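Local structure of DUF1436 domain-containing protein (Neisseria meningitidis, 2GKP) at residues K17-I25 with L99-L107. The protein is of unknown function but belongs to the CdiI family, so it probably acts as an immunity protein that neutralises a contact-dependent growth inhibition toxin. Sequence-based numbering, arbitrary orientation. Where two conformers were deposited one is given.
Sequences KANERALII and LGYKTRRAL
Arg21 and Tyr101 stack where the beta-hairpin turn between strands 11-18 and 23-30 meets the loop joining helices 81-99 and 104-108. The guanidinium lies flat on the ring, planes 2° apart, and Arg21 CZ stands 3.8 Å from the ring centroid: a cation-pi contact over the face. The chain of Arg21, extended from CG to NE, slides along the phenol in the opposite sense to it, while Leu107 CA covers the other ring face.

Two direct hydrogen bonds add to the stack. Arg21 NH1 donates to Leu99 O at 2.9 Å and 165°, nearly in the guanidinium plane, which, with the stack, helps hold the group's rotation over the ring. Tyr101 OH donates to Glu20 OE2 at 2.7 Å, arriving from above the carboxylate plane; a bend at chi2 (-74°) brings that carboxylate to the ring edge.

Apolar contact is made beside this, where Leu99 CD2 packs 3.6 Å from Ala22 CB, and Ile44 of strand 34-45 touches both residues.

Helix 104-108, N-capped by Thr103, is also linked to the hairpin turn through water: one molecule donates to Glu20 OE2 at 2.9 Å and to Ala106 O at 2.8 Å.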
# COMPACT_ATOMS: atom_id res chain seq x y z
N LYS A 17 0.04 2.88 4.48
CA LYS A 17 -0.38 2.70 5.89
C LYS A 17 0.23 3.78 6.77
O LYS A 17 1.26 4.35 6.43
CB LYS A 17 0.03 1.32 6.41
CG LYS A 17 -0.91 0.25 5.89
CD LYS A 17 -0.39 -1.13 6.18
CE LYS A 17 -1.49 -2.21 5.99
NZ LYS A 17 -2.01 -2.18 4.58
N ALA A 18 -0.42 4.08 7.90
CA ALA A 18 0.07 5.16 8.77
C ALA A 18 -0.31 4.88 10.17
O ALA A 18 -1.47 4.58 10.44
CB ALA A 18 -0.54 6.51 8.36
N ASN A 19 0.65 5.04 11.08
CA ASN A 19 0.34 4.99 12.51
C ASN A 19 0.95 6.19 13.19
O ASN A 19 1.31 7.17 12.51
CB ASN A 19 0.70 3.60 13.13
CG ASN A 19 2.20 3.32 13.21
OD1 ASN A 19 2.63 2.18 13.57
ND2 ASN A 19 3.01 4.34 12.93
N GLU A 20 1.05 6.17 14.52
CA GLU A 20 1.54 7.37 15.18
C GLU A 20 3.04 7.58 15.01
O GLU A 20 3.56 8.62 15.46
CB GLU A 20 1.17 7.39 16.68
CG GLU A 20 1.98 6.44 17.60
CD GLU A 20 1.65 4.97 17.47
OE1 GLU A 20 0.64 4.62 16.78
OE2 GLU A 20 2.39 4.18 18.10
N ARG A 21 3.75 6.63 14.38
CA ARG A 21 5.21 6.82 14.17
C ARG A 21 5.63 7.01 12.73
O ARG A 21 6.71 7.52 12.50
CB ARG A 21 6.00 5.71 14.80
CG ARG A 21 5.91 5.71 16.32
CD ARG A 21 6.86 4.70 16.96
NE ARG A 21 6.48 4.59 18.38
CZ ARG A 21 6.82 3.61 19.21
NH1 ARG A 21 7.69 2.67 18.83
NH2 ARG A 21 6.28 3.59 20.43
N ALA A 22 4.82 6.55 11.76
CA ALA A 22 5.31 6.55 10.39
C ALA A 22 4.21 6.41 9.38
O ALA A 22 3.13 5.87 9.67
CB ALA A 22 6.28 5.38 10.19
N LEU A 23 4.54 6.85 8.17
CA LEU A 23 3.87 6.41 6.93
C LEU A 23 4.66 5.25 6.33
O LEU A 23 5.89 5.25 6.43
CB LEU A 23 3.80 7.56 5.91
CG LEU A 23 3.41 8.93 6.44
CD1 LEU A 23 3.44 9.95 5.30
CD2 LEU A 23 2.02 8.87 7.07
N ILE A 24 3.97 4.25 5.76
CA ILE A 24 4.61 3.03 5.29
C ILE A 24 4.01 2.75 3.91
O ILE A 24 2.83 2.41 3.79
CB ILE A 24 4.37 1.86 6.27
CG1 ILE A 24 4.74 2.26 7.71
CG2 ILE A 24 5.17 0.65 5.78
CD1 ILE A 24 3.85 1.69 8.76
N ILE A 25 4.81 2.94 2.86
CA ILE A 25 4.31 2.82 1.49
C ILE A 25 4.83 1.50 0.93
O ILE A 25 6.01 1.15 1.08
CB ILE A 25 4.82 3.98 0.62
CG1 ILE A 25 4.34 5.33 1.13
CG2 ILE A 25 4.40 3.75 -0.83
CD1 ILE A 25 3.02 5.37 1.57
N LEU A 99 10.70 0.65 13.68
CA LEU A 99 9.92 1.74 14.25
C LEU A 99 9.96 1.76 15.77
O LEU A 99 9.29 2.60 16.37
CB LEU A 99 8.46 1.72 13.75
CG LEU A 99 8.31 2.01 12.25
CD1 LEU A 99 6.85 1.85 11.89
CD2 LEU A 99 8.77 3.41 11.95
N GLY A 100 10.76 0.91 16.40
CA GLY A 100 10.95 0.99 17.85
C GLY A 100 9.89 0.28 18.70
O GLY A 100 9.69 0.61 19.87
N TYR A 101 9.15 -0.66 18.11
CA TYR A 101 8.10 -1.39 18.84
C TYR A 101 8.59 -2.73 19.32
O TYR A 101 9.40 -3.40 18.68
CB TYR A 101 6.87 -1.64 17.95
CG TYR A 101 6.11 -0.41 17.54
CD1 TYR A 101 5.25 0.25 18.43
CD2 TYR A 101 6.22 0.10 16.26
CE1 TYR A 101 4.55 1.36 18.05
CE2 TYR A 101 5.54 1.24 15.89
CZ TYR A 101 4.68 1.85 16.76
OH TYR A 101 3.98 2.96 16.36
N LYS A 102 8.12 -3.08 20.51
CA LYS A 102 8.42 -4.35 21.13
C LYS A 102 7.28 -5.34 21.04
O LYS A 102 7.49 -6.53 21.30
CB LYS A 102 8.81 -4.14 22.63
CG LYS A 102 9.99 -3.18 22.73
CD LYS A 102 11.29 -3.72 22.15
CE LYS A 102 12.39 -2.65 22.05
NZ LYS A 102 12.06 -1.42 21.25
N THR A 103 6.08 -4.88 20.71
CA THR A 103 4.90 -5.74 20.55
C THR A 103 4.20 -5.41 19.25
O THR A 103 4.13 -4.26 18.85
CB THR A 103 3.86 -5.64 21.73
OG1 THR A 103 3.22 -4.36 21.74
CG2 THR A 103 4.51 -5.87 23.08
N ARG A 104 3.68 -6.43 18.58
CA ARG A 104 2.83 -6.17 17.41
C ARG A 104 1.56 -5.43 17.80
O ARG A 104 1.00 -4.69 16.98
CB ARG A 104 2.52 -7.46 16.62
CG ARG A 104 1.61 -8.43 17.33
CD ARG A 104 1.81 -9.83 16.79
NE ARG A 104 1.37 -9.94 15.41
CZ ARG A 104 1.90 -10.80 14.53
NH1 ARG A 104 1.41 -10.87 13.31
NH2 ARG A 104 2.94 -11.59 14.85
N ARG A 105 1.06 -5.62 19.03
CA ARG A 105 -0.10 -4.86 19.48
C ARG A 105 0.10 -3.36 19.32
O ARG A 105 -0.77 -2.64 18.79
CB ARG A 105 -0.42 -5.21 20.93
CG ARG A 105 -1.59 -4.46 21.53
CD ARG A 105 -2.17 -5.25 22.68
NE ARG A 105 -2.63 -4.37 23.75
CZ ARG A 105 -3.14 -4.80 24.90
NH1 ARG A 105 -3.24 -6.10 25.13
NH2 ARG A 105 -3.53 -3.93 25.81
N ALA A 106 1.26 -2.89 19.77
CA ALA A 106 1.57 -1.47 19.69
C ALA A 106 1.79 -1.05 18.26
O ALA A 106 1.34 0.00 17.85
CB ALA A 106 2.81 -1.15 20.56
N LEU A 107 2.49 -1.86 17.46
CA LEU A 107 2.71 -1.50 16.05
C LEU A 107 1.38 -1.23 15.34
O LEU A 107 1.26 -0.25 14.57
CB LEU A 107 3.45 -2.66 15.36
CG LEU A 107 3.54 -2.56 13.83
CD1 LEU A 107 4.36 -1.35 13.40
CD2 LEU A 107 4.10 -3.86 13.27
O HOH W 1 -0.04 2.02 16.07
O HOH W 2 0.86 2.16 19.49